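Local coordinates for vacuolar protein sorting protein 36 (Saccharomyces cerevisiae, PDB 2CAY) that probably acts in cargo sorting at multivesicular bodies as part of ESCRT-II, with its N-terminal PH (GLUE) domain implicated in linking the complex to membranes and to ESCRT-I, at residues 79-87 with 125-136; 93-101 with 111-120. One frame throughout, in Å; residues are numbered along the deposited sequence.

Interaction 1 (79-87 with 125-136)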
loop_
_atom_site.group_PDB
_atom_site.type_symbol
_atom_site.label_atom_id
_atom_site.label_comp_id
_atom_site.label_asym_id
_atom_site.label_seq_id
_atom_site.Cartn_x
_atom_site.Cartn_y
_atom_site.Cartn_z
ATOM N N LEU A 79 8.317 21.054 10.771
ATOM C CA LEU A 79 7.086 20.817 9.999
ATOM C C LEU A 79 7.012 21.681 8.732
ATOM O O LEU A 79 6.469 21.260 7.714
ATOM C CB LEU A 79 5.841 21.039 10.860
ATOM C CG LEU A 79 5.613 20.089 12.035
ATOM C CD1 LEU A 79 4.407 20.611 12.884
ATOM C CD2 LEU A 79 5.398 18.625 11.554
ATOM N N ASP A 80 7.550 22.891 8.806
ATOM C CA ASP A 80 7.622 23.783 7.644
ATOM C C ASP A 80 8.454 23.223 6.464
ATOM O O ASP A 80 8.347 23.724 5.368
ATOM C CB ASP A 80 8.177 25.151 8.044
ATOM C CG ASP A 80 7.969 26.196 6.941
ATOM O OD1 ASP A 80 6.789 26.568 6.657
ATOM O OD2 ASP A 80 8.992 26.625 6.343
ATOM N N ASP A 81 9.268 22.202 6.688
ATOM C CA ASP A 81 10.053 21.573 5.599
ATOM C C ASP A 81 9.321 20.377 4.921
ATOM O O ASP A 81 9.847 19.757 3.962
ATOM C CB ASP A 81 11.414 21.150 6.131
ATOM C CG ASP A 81 12.325 22.361 6.465
ATOM O OD1 ASP A 81 12.012 23.494 6.012
ATOM O OD2 ASP A 81 13.334 22.165 7.184
ATOM N N LEU A 82 8.116 20.073 5.401
ATOM C CA LEU A 82 7.352 18.919 4.929
ATOM C C LEU A 82 6.220 19.296 3.987
ATOM O O LEU A 82 5.592 20.348 4.123
ATOM C CB LEU A 82 6.759 18.129 6.118
ATOM C CG LEU A 82 7.695 17.545 7.177
ATOM C CD1 LEU A 82 6.875 16.664 8.164
ATOM C CD2 LEU A 82 8.879 16.732 6.578
ATOM N N ALA A 83 5.952 18.407 3.030
ATOM C CA ALA A 83 4.833 18.540 2.120
ATOM C C ALA A 83 3.699 17.556 2.384
ATOM O O ALA A 83 2.503 17.923 2.239
ATOM C CB ALA A 83 5.310 18.471 0.628
ATOM N N TYR A 84 4.036 16.313 2.765
ATOM C CA TYR A 84 3.015 15.304 3.091
ATOM C C TYR A 84 3.513 14.382 4.182
ATOM O O TYR A 84 4.706 14.213 4.372
ATOM C CB TYR A 84 2.678 14.386 1.882
ATOM C CG TYR A 84 2.353 15.066 0.574
ATOM C CD1 TYR A 84 1.019 15.230 0.180
ATOM C CD2 TYR A 84 3.366 15.528 -0.281
ATOM C CE1 TYR A 84 0.678 15.862 -1.034
ATOM C CE2 TYR A 84 3.047 16.171 -1.504
ATOM C CZ TYR A 84 1.699 16.314 -1.876
ATOM O OH TYR A 84 1.375 16.905 -3.068
ATOM N N VAL A 85 2.569 13.749 4.878
ATOM C CA VAL A 85 2.867 12.602 5.711
ATOM C C VAL A 85 1.889 11.499 5.296
ATOM O O VAL A 85 0.745 11.787 4.909
ATOM C CB VAL A 85 2.833 12.916 7.248
ATOM C CG1 VAL A 85 3.635 14.143 7.567
ATOM C CG2 VAL A 85 1.409 13.117 7.728
ATOM N N ASN A 86 2.345 10.252 5.331
ATOM C CA ASN A 86 1.535 9.096 4.939
ATOM C C ASN A 86 1.747 7.954 5.925
ATOM O O ASN A 86 2.864 7.547 6.152
ATOM C CB ASN A 86 1.891 8.608 3.519
ATOM C CG ASN A 86 1.255 7.239 3.172
ATOM O OD1 ASN A 86 0.011 7.068 3.124
ATOM N ND2 ASN A 86 2.117 6.246 2.931
ATOM N N TYR A 87 0.655 7.447 6.499
ATOM C CA TYR A 87 0.674 6.283 7.381
ATOM C C TYR A 87 0.682 4.975 6.605
ATOM O O TYR A 87 -0.144 4.786 5.704
ATOM C CB TYR A 87 -0.569 6.315 8.274
ATOM C CG TYR A 87 -0.663 5.157 9.259
ATOM C CD1 TYR A 87 0.089 5.157 10.443
ATOM C CD2 TYR A 87 -1.493 4.061 9.006
ATOM C CE1 TYR A 87 0.015 4.097 11.357
ATOM C CE2 TYR A 87 -1.585 2.988 9.939
ATOM C CZ TYR A 87 -0.818 3.025 11.103
ATOM O OH TYR A 87 -0.887 2.010 12.029
ATOM N N SER A 125 0.138 9.799 14.201
ATOM C CA SER A 125 0.074 10.127 12.780
ATOM C C SER A 125 -1.083 11.071 12.494
ATOM O O SER A 125 -0.938 12.012 11.735
ATOM C CB SER A 125 -0.050 8.865 11.938
ATOM O OG SER A 125 1.083 8.036 12.166
ATOM N N GLN A 126 -2.242 10.800 13.100
ATOM C CA GLN A 126 -3.404 11.690 12.920
ATOM C C GLN A 126 -3.116 13.127 13.409
ATOM O O GLN A 126 -3.447 14.111 12.724
ATOM C CB GLN A 126 -4.623 11.100 13.652
ATOM C CG GLN A 126 -5.218 9.903 12.845
ATOM C CD GLN A 126 -6.320 9.141 13.596
ATOM O OE1 GLN A 126 -6.398 9.180 14.827
ATOM N NE2 GLN A 126 -7.171 8.437 12.843
ATOM N N ALA A 127 -2.485 13.244 14.564
ATOM C CA ALA A 127 -2.137 14.550 15.122
ATOM C C ALA A 127 -1.113 15.264 14.180
ATOM O O ALA A 127 -1.195 16.461 13.931
ATOM C CB ALA A 127 -1.539 14.364 16.509
ATOM N N THR A 128 -0.163 14.504 13.647
ATOM C CA THR A 128 0.861 15.069 12.744
ATOM C C THR A 128 0.232 15.567 11.436
ATOM O O THR A 128 0.567 16.655 10.965
ATOM C CB THR A 128 1.985 14.027 12.434
ATOM O OG1 THR A 128 2.624 13.631 13.664
ATOM C CG2 THR A 128 3.048 14.658 11.487
ATOM N N GLU A 129 -0.682 14.779 10.867
ATOM C CA GLU A 129 -1.441 15.208 9.679
ATOM C C GLU A 129 -2.127 16.569 9.905
ATOM O O GLU A 129 -2.088 17.455 9.030
ATOM C CB GLU A 129 -2.494 14.166 9.296
ATOM C CG GLU A 129 -1.950 12.892 8.626
ATOM C CD GLU A 129 -3.038 11.801 8.355
ATOM O OE1 GLU A 129 -4.120 11.793 9.020
ATOM O OE2 GLU A 129 -2.767 10.900 7.506
ATOM N N ARG A 130 -2.721 16.738 11.089
ATOM C CA ARG A 130 -3.445 17.962 11.429
ATOM C C ARG A 130 -2.489 19.141 11.608
ATOM O O ARG A 130 -2.785 20.217 11.106
ATOM C CB ARG A 130 -4.303 17.768 12.687
ATOM C CG ARG A 130 -5.182 18.975 13.050
ATOM C CD ARG A 130 -6.215 18.643 14.136
ATOM N NE ARG A 130 -7.267 17.798 13.571
ATOM C CZ ARG A 130 -8.539 18.154 13.400
ATOM N NH1 ARG A 130 -8.989 19.340 13.815
ATOM N NH2 ARG A 130 -9.373 17.291 12.834
ATOM N N ALA A 131 -1.364 18.913 12.296
ATOM C CA ALA A 131 -0.363 19.942 12.595
ATOM C C ALA A 131 0.290 20.413 11.286
ATOM O O ALA A 131 0.411 21.631 11.045
ATOM C CB ALA A 131 0.674 19.422 13.585
ATOM N N LEU A 132 0.629 19.452 10.410
ATOM C CA LEU A 132 1.084 19.783 9.059
ATOM C C LEU A 132 0.057 20.593 8.263
ATOM O O LEU A 132 0.383 21.647 7.699
ATOM C CB LEU A 132 1.488 18.507 8.270
ATOM C CG LEU A 132 2.003 18.796 6.852
ATOM C CD1 LEU A 132 3.187 19.779 6.867
ATOM C CD2 LEU A 132 2.381 17.503 6.164
ATOM N N GLU A 133 -1.180 20.115 8.186
ATOM C CA GLU A 133 -2.203 20.856 7.466
ATOM C C GLU A 133 -2.379 22.322 7.967
ATOM O O GLU A 133 -2.560 23.229 7.134
ATOM C CB GLU A 133 -3.539 20.091 7.426
ATOM C CG GLU A 133 -4.560 20.678 6.412
ATOM C CD GLU A 133 -4.295 20.296 4.938
ATOM O OE1 GLU A 133 -3.194 19.801 4.571
ATOM O OE2 GLU A 133 -5.217 20.508 4.125
ATOM N N ASN A 134 -2.266 22.565 9.284
ATOM C CA ASN A 134 -2.376 23.931 9.824
ATOM C C ASN A 134 -1.278 24.828 9.235
ATOM O O ASN A 134 -1.505 26.007 8.967
ATOM C CB ASN A 134 -2.256 23.979 11.365
ATOM C CG ASN A 134 -3.460 23.358 12.090
ATOM O OD1 ASN A 134 -4.526 23.169 11.510
ATOM N ND2 ASN A 134 -3.270 23.014 13.353
ATOM N N ILE A 135 -0.078 24.279 9.094
ATOM C CA ILE A 135 1.034 25.050 8.536
ATOM C C ILE A 135 0.836 25.276 7.034
ATOM O O ILE A 135 1.002 26.403 6.558
ATOM C CB ILE A 135 2.355 24.386 8.841
ATOM C CG1 ILE A 135 2.649 24.579 10.327
ATOM C CG2 ILE A 135 3.472 24.958 7.957
ATOM C CD1 ILE A 135 3.462 23.521 10.893
ATOM N N LEU A 136 0.452 24.226 6.301
ATOM C CA LEU A 136 0.291 24.318 4.844
ATOM C C LEU A 136 -0.756 25.317 4.417
ATOM O O LEU A 136 -0.529 26.073 3.471
ATOM C CB LEU A 136 0.008 22.946 4.196
ATOM C CG LEU A 136 1.210 21.992 4.159
ATOM C CD1 LEU A 136 0.812 20.601 3.592
ATOM C CD2 LEU A 136 2.380 22.585 3.359
HETATM O O HOH W 1 -1.898 8.661 6.011
#
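L132 reaches from the helix into the bend of segment 79-87 and touches five of its residues. Its CB leaves the helix alongside the other segment, and CG lies anti to the backbone N (chi1 -179°), which carries both methyl groups across the gap. CD1 settles among backbone oxygens, 3.7 Å from L79 O and at a similar distance from L82 O, while also meeting the CB of L82. CD2 takes the other direction, coming 3.8 Å from Y84 CA and then against CG1 of V85, whose side chain runs past it in the opposite sense. One turn further on, L136 adds CD1 at 3.4 Å from A83 O, a buried carbonyl oxygen with no hydrogen-bonding partner in the model.

This is the C-terminal helix of a PH domain closing over the corner between two antiparallel sheets. It runs antiparallel to strand 84-87, with an axis separation of 8.8 Å, and a classic beta bulge, in which A83 and Y84 both face F101, lies at the corner.

At the 3-10 turn before the corner, L79 and I135 cross at about a right angle; L79 CB and I135 CD1 stand 3.4 Å apart, a tight fit. The CD1 of L79 also rests on the CB of A131. Toward the other end, the two methyls of V85 divide the helix between them: CG1 meets T128 CG2, and CG2 presses on E129 CG at 3.5 Å. From there the extended E129 chain carries OE2 to a water, which it accepts a hydrogen bond from, and that water in turn accepts one from Y87 N at 2.9 Å. S125 OG, bonded to G121 O, lies obliquely 3.5 Å from Y87 CD1.

Interaction 2 (93-101 with 111-120); sequences TRSPRLILF and FVQLSFRKSD. With SO4 (sulfate ion), chain C.
The guanidinium of R97 is held at its edge by Q113 OE1, a water and a sulfate oxygen, all near its plane, while T93 CG2 sits 3.4 Å above one face, over its centre. R97 also makes a cation-pi contact with Y41. R97 NH1 donates to Q113 OE1 at 2.8 Å; the donor stands above the amide carbonyl plane, and the guanidinium and amide planes are turned 44° apart. Q113 NE2 and R97 NH1 both donate hydrogen bonds to one water, closing a bridge between the two groups. The F116 ring offers its edge to the hairpin partner, with CE2 3.8 Å from L98 CB. F101, too, receives F111 CB at its ring edge.

These groups decorate an antiparallel beta hairpin of the PH fold. L98 pairs with L114 and L100 with V112 as hydrogen-bonded pairs, the latter through L100 N to V112 O at 2.7 Å, whereas R97-S115 and I99-Q113 are non-hydrogen-bonded pairs. L98, L100, V112 and L114 line one face, where L98 CD2 and L114 CD1 meet side by side. The opposite face carries R97, I99, Q113 and S115; I99 CD1 lies against the Q113 side chain.

A bend at chi2 (-81°) turns the R97 chain so that NE and NH2 both donate to sulfate O4, NH2 at 3.1 Å. S95 N reaches the same oxygen. S95 OG bonds to O2 at 2.7 Å and S115 OG to O1 at 2.8 Å, and R117 closes in with its guanidinium edge, NH2 donating to O1 at 2.9 Å and NE to O2. Y41 OH supplies a further bond. The ion probably came from the crystallisation liquor, but so many donors round one anion are consistent with a pocket for a lipid phosphate.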
loop_
_atom_site.group_PDB
_atom_site.type_symbol
_atom_site.label_atom_id
_atom_site.label_comp_id
_atom_site.label_asym_id
_atom_site.label_seq_id
_atom_site.Cartn_x
_atom_site.Cartn_y
_atom_site.Cartn_z
ATOM N N THR A 93 6.077 -4.471 6.739
ATOM C CA THR A 93 7.040 -4.017 7.722
ATOM C C THR A 93 6.654 -4.597 9.089
ATOM O O THR A 93 5.461 -4.759 9.379
ATOM C CB THR A 93 7.129 -2.478 7.755
ATOM O OG1 THR A 93 5.864 -1.933 8.105
ATOM C CG2 THR A 93 7.532 -1.893 6.366
ATOM N N ARG A 94 7.655 -4.922 9.903
ATOM C CA ARG A 94 7.408 -5.422 11.270
ATOM C C ARG A 94 6.548 -4.441 12.070
ATOM O O ARG A 94 5.639 -4.861 12.767
ATOM C CB ARG A 94 8.714 -5.663 12.021
ATOM C CG ARG A 94 9.536 -6.789 11.420
ATOM C CD ARG A 94 10.648 -7.246 12.359
ATOM N NE ARG A 94 11.680 -7.954 11.595
ATOM C CZ ARG A 94 11.523 -9.155 11.040
ATOM N NH1 ARG A 94 10.372 -9.823 11.165
ATOM N NH2 ARG A 94 12.529 -9.695 10.359
ATOM N N SER A 95 6.848 -3.140 11.953
ATOM C CA SER A 95 6.078 -2.080 12.667
ATOM C C SER A 95 5.358 -1.166 11.683
ATOM O O SER A 95 5.834 -0.967 10.561
ATOM C CB SER A 95 7.017 -1.229 13.523
ATOM O OG SER A 95 7.792 -2.037 14.379
ATOM N N PRO A 96 4.210 -0.580 12.097
ATOM C CA PRO A 96 3.644 0.492 11.241
ATOM C C PRO A 96 4.617 1.682 11.118
ATOM O O PRO A 96 5.489 1.839 11.978
ATOM C CB PRO A 96 2.356 0.931 11.976
ATOM C CG PRO A 96 2.153 -0.020 13.101
ATOM C CD PRO A 96 3.422 -0.819 13.328
ATOM N N ARG A 97 4.472 2.469 10.064
ATOM C CA ARG A 97 5.430 3.533 9.725
ATOM C C ARG A 97 4.667 4.798 9.416
ATOM O O ARG A 97 3.593 4.779 8.765
ATOM C CB ARG A 97 6.222 3.164 8.468
ATOM C CG ARG A 97 6.913 1.793 8.482
ATOM C CD ARG A 97 8.214 1.833 9.218
ATOM N NE ARG A 97 8.909 0.522 9.142
ATOM C CZ ARG A 97 9.777 0.144 8.205
ATOM N NH1 ARG A 97 10.101 0.951 7.198
ATOM N NH2 ARG A 97 10.303 -1.102 8.257
ATOM N N LEU A 98 5.225 5.919 9.850
ATOM C CA LEU A 98 4.775 7.207 9.332
ATOM C C LEU A 98 5.861 7.779 8.394
ATOM O O LEU A 98 6.988 8.001 8.816
ATOM C CB LEU A 98 4.407 8.178 10.460
ATOM C CG LEU A 98 3.877 9.557 9.994
ATOM C CD1 LEU A 98 2.500 9.408 9.312
ATOM C CD2 LEU A 98 3.786 10.551 11.159
ATOM N N ILE A 99 5.505 7.970 7.127
ATOM C CA ILE A 99 6.450 8.421 6.066
ATOM C C ILE A 99 6.332 9.935 5.896
ATOM O O ILE A 99 5.230 10.454 5.702
ATOM C CB ILE A 99 6.107 7.753 4.690
ATOM C CG1 ILE A 99 5.811 6.257 4.820
ATOM C CG2 ILE A 99 7.146 8.098 3.583
ATOM C CD1 ILE A 99 6.756 5.522 5.641
ATOM N N LEU A 100 7.452 10.629 6.037
ATOM C CA LEU A 100 7.494 12.100 5.884
ATOM C C LEU A 100 8.126 12.467 4.541
ATOM O O LEU A 100 9.288 12.107 4.285
ATOM C CB LEU A 100 8.309 12.726 7.029
ATOM C CG LEU A 100 7.967 12.186 8.422
ATOM C CD1 LEU A 100 8.868 12.855 9.508
ATOM C CD2 LEU A 100 6.498 12.401 8.719
ATOM N N PHE A 101 7.370 13.224 3.736
ATOM C CA PHE A 101 7.827 13.754 2.440
ATOM C C PHE A 101 8.229 15.217 2.559
ATOM O O PHE A 101 7.439 16.034 3.079
ATOM C CB PHE A 101 6.698 13.643 1.427
ATOM C CG PHE A 101 6.511 12.271 0.870
ATOM C CD1 PHE A 101 7.479 11.289 1.047
ATOM C CD2 PHE A 101 5.434 12.007 0.036
ATOM C CE1 PHE A 101 7.322 10.049 0.484
ATOM C CE2 PHE A 101 5.280 10.752 -0.540
ATOM C CZ PHE A 101 6.232 9.781 -0.302
ATOM N N PHE A 111 13.648 10.777 2.129
ATOM C CA PHE A 111 12.436 11.004 2.913
ATOM C C PHE A 111 12.717 10.395 4.287
ATOM O O PHE A 111 13.746 9.753 4.500
ATOM C CB PHE A 111 11.179 10.361 2.249
ATOM C CG PHE A 111 11.326 8.880 1.969
ATOM C CD1 PHE A 111 10.904 7.919 2.898
ATOM C CD2 PHE A 111 11.842 8.441 0.753
ATOM C CE1 PHE A 111 11.038 6.553 2.633
ATOM C CE2 PHE A 111 11.984 7.084 0.494
ATOM C CZ PHE A 111 11.564 6.139 1.421
ATOM N N VAL A 112 11.806 10.599 5.225
ATOM C CA VAL A 112 11.998 10.048 6.562
ATOM C C VAL A 112 10.887 9.081 6.913
ATOM O O VAL A 112 9.777 9.214 6.425
ATOM C CB VAL A 112 12.051 11.193 7.663
ATOM C CG1 VAL A 112 11.952 10.579 9.111
ATOM C CG2 VAL A 112 13.332 12.032 7.499
ATOM N N GLN A 113 11.181 8.110 7.762
ATOM C CA GLN A 113 10.091 7.317 8.380
ATOM C C GLN A 113 10.245 7.293 9.882
ATOM O O GLN A 113 11.363 7.212 10.404
ATOM C CB GLN A 113 10.066 5.873 7.899
ATOM C CG GLN A 113 10.420 5.658 6.409
ATOM C CD GLN A 113 10.374 4.184 6.052
ATOM O OE1 GLN A 113 9.390 3.501 6.375
ATOM N NE2 GLN A 113 11.449 3.673 5.418
ATOM N N LEU A 114 9.105 7.273 10.562
ATOM C CA LEU A 114 9.035 6.987 11.983
ATOM C C LEU A 114 8.488 5.562 12.114
ATOM O O LEU A 114 7.435 5.241 11.520
ATOM C CB LEU A 114 8.058 7.967 12.648
ATOM C CG LEU A 114 8.318 9.443 12.335
ATOM C CD1 LEU A 114 7.278 10.312 13.123
ATOM C CD2 LEU A 114 9.739 9.859 12.691
ATOM N N SER A 115 9.164 4.712 12.871
ATOM C CA SER A 115 8.707 3.345 12.977
ATOM C C SER A 115 8.219 3.056 14.394
ATOM O O SER A 115 8.969 3.243 15.371
ATOM C CB SER A 115 9.810 2.371 12.511
ATOM O OG SER A 115 9.323 1.032 12.549
ATOM N N PHE A 116 6.967 2.608 14.517
ATOM C CA PHE A 116 6.332 2.484 15.849
ATOM C C PHE A 116 6.385 1.079 16.449
ATOM O O PHE A 116 5.578 0.228 16.087
ATOM C CB PHE A 116 4.880 2.987 15.839
ATOM C CG PHE A 116 4.731 4.425 15.407
ATOM C CD1 PHE A 116 4.713 5.452 16.364
ATOM C CD2 PHE A 116 4.623 4.750 14.069
ATOM C CE1 PHE A 116 4.589 6.797 15.986
ATOM C CE2 PHE A 116 4.471 6.106 13.668
ATOM C CZ PHE A 116 4.469 7.119 14.641
ATOM N N ARG A 117 7.271 0.849 17.417
ATOM C CA ARG A 117 7.499 -0.529 17.905
ATOM C C ARG A 117 6.592 -0.963 19.060
ATOM O O ARG A 117 6.495 -2.155 19.356
ATOM C CB ARG A 117 8.967 -0.768 18.291
ATOM C CG ARG A 117 9.884 -1.104 17.117
ATOM C CD ARG A 117 9.999 0.065 16.147
ATOM N NE ARG A 117 10.938 -0.210 15.052
ATOM C CZ ARG A 117 12.229 0.142 15.026
ATOM N NH1 ARG A 117 12.793 0.731 16.066
ATOM N NH2 ARG A 117 12.964 -0.128 13.952
ATOM N N LYS A 118 5.945 -0.025 19.711
ATOM C CA LYS A 118 5.123 -0.359 20.876
ATOM C C LYS A 118 3.723 0.235 20.815
ATOM O O LYS A 118 2.998 0.216 21.809
ATOM C CB LYS A 118 5.808 0.093 22.189
ATOM C CG LYS A 118 7.026 -0.753 22.621
ATOM C CD LYS A 118 6.792 -2.256 22.666
ATOM C CE LYS A 118 8.081 -2.978 23.152
ATOM N NZ LYS A 118 8.176 -4.409 22.662
ATOM N N SER A 119 3.346 0.765 19.661
ATOM C CA SER A 119 1.987 1.309 19.431
ATOM C C SER A 119 1.679 1.155 17.952
ATOM O O SER A 119 2.565 0.833 17.187
ATOM C CB SER A 119 1.885 2.778 19.837
ATOM O OG SER A 119 2.499 3.619 18.868
ATOM N N ASP A 120 0.426 1.360 17.542
ATOM C CA ASP A 120 0.122 1.311 16.106
ATOM C C ASP A 120 0.454 2.636 15.436
ATOM O O ASP A 120 0.303 2.776 14.230
ATOM C CB ASP A 120 -1.355 0.939 15.870
ATOM C CG ASP A 120 -2.323 1.850 16.620
ATOM O OD1 ASP A 120 -2.007 3.038 16.876
ATOM O OD2 ASP A 120 -3.421 1.348 16.971
HETATM S S SO4 C . 10.542 -2.120 11.781
HETATM O O1 SO4 C . 11.236 -0.846 11.755
HETATM O O2 SO4 C . 10.179 -2.484 13.151
HETATM O O3 SO4 C . 11.484 -3.129 11.264
HETATM O O4 SO4 C . 9.312 -2.101 11.034
HETATM O O HOH W 2 11.925 0.774 4.983
#

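Interaction 2 is nested along the chain inside the loop closed by interaction 1, and their centres lie 15 Å apart. Strand 82-88 of interaction 1 is the edge neighbour of strand 97-102 in one antiparallel sheet, and helix 122-137 follows strand 112-116, so each contact continues into the other. They touch where Y87 OH probably bonds to D120 O, where A83 N meets F101 O, and where S125 OG packs on L98 CD1. The leucine-lined face of the hairpin thus adjoins the helix, while the sulfate site lies on the other face. Both contacts also reach the second subunit of the assembly, through Y84 and F101.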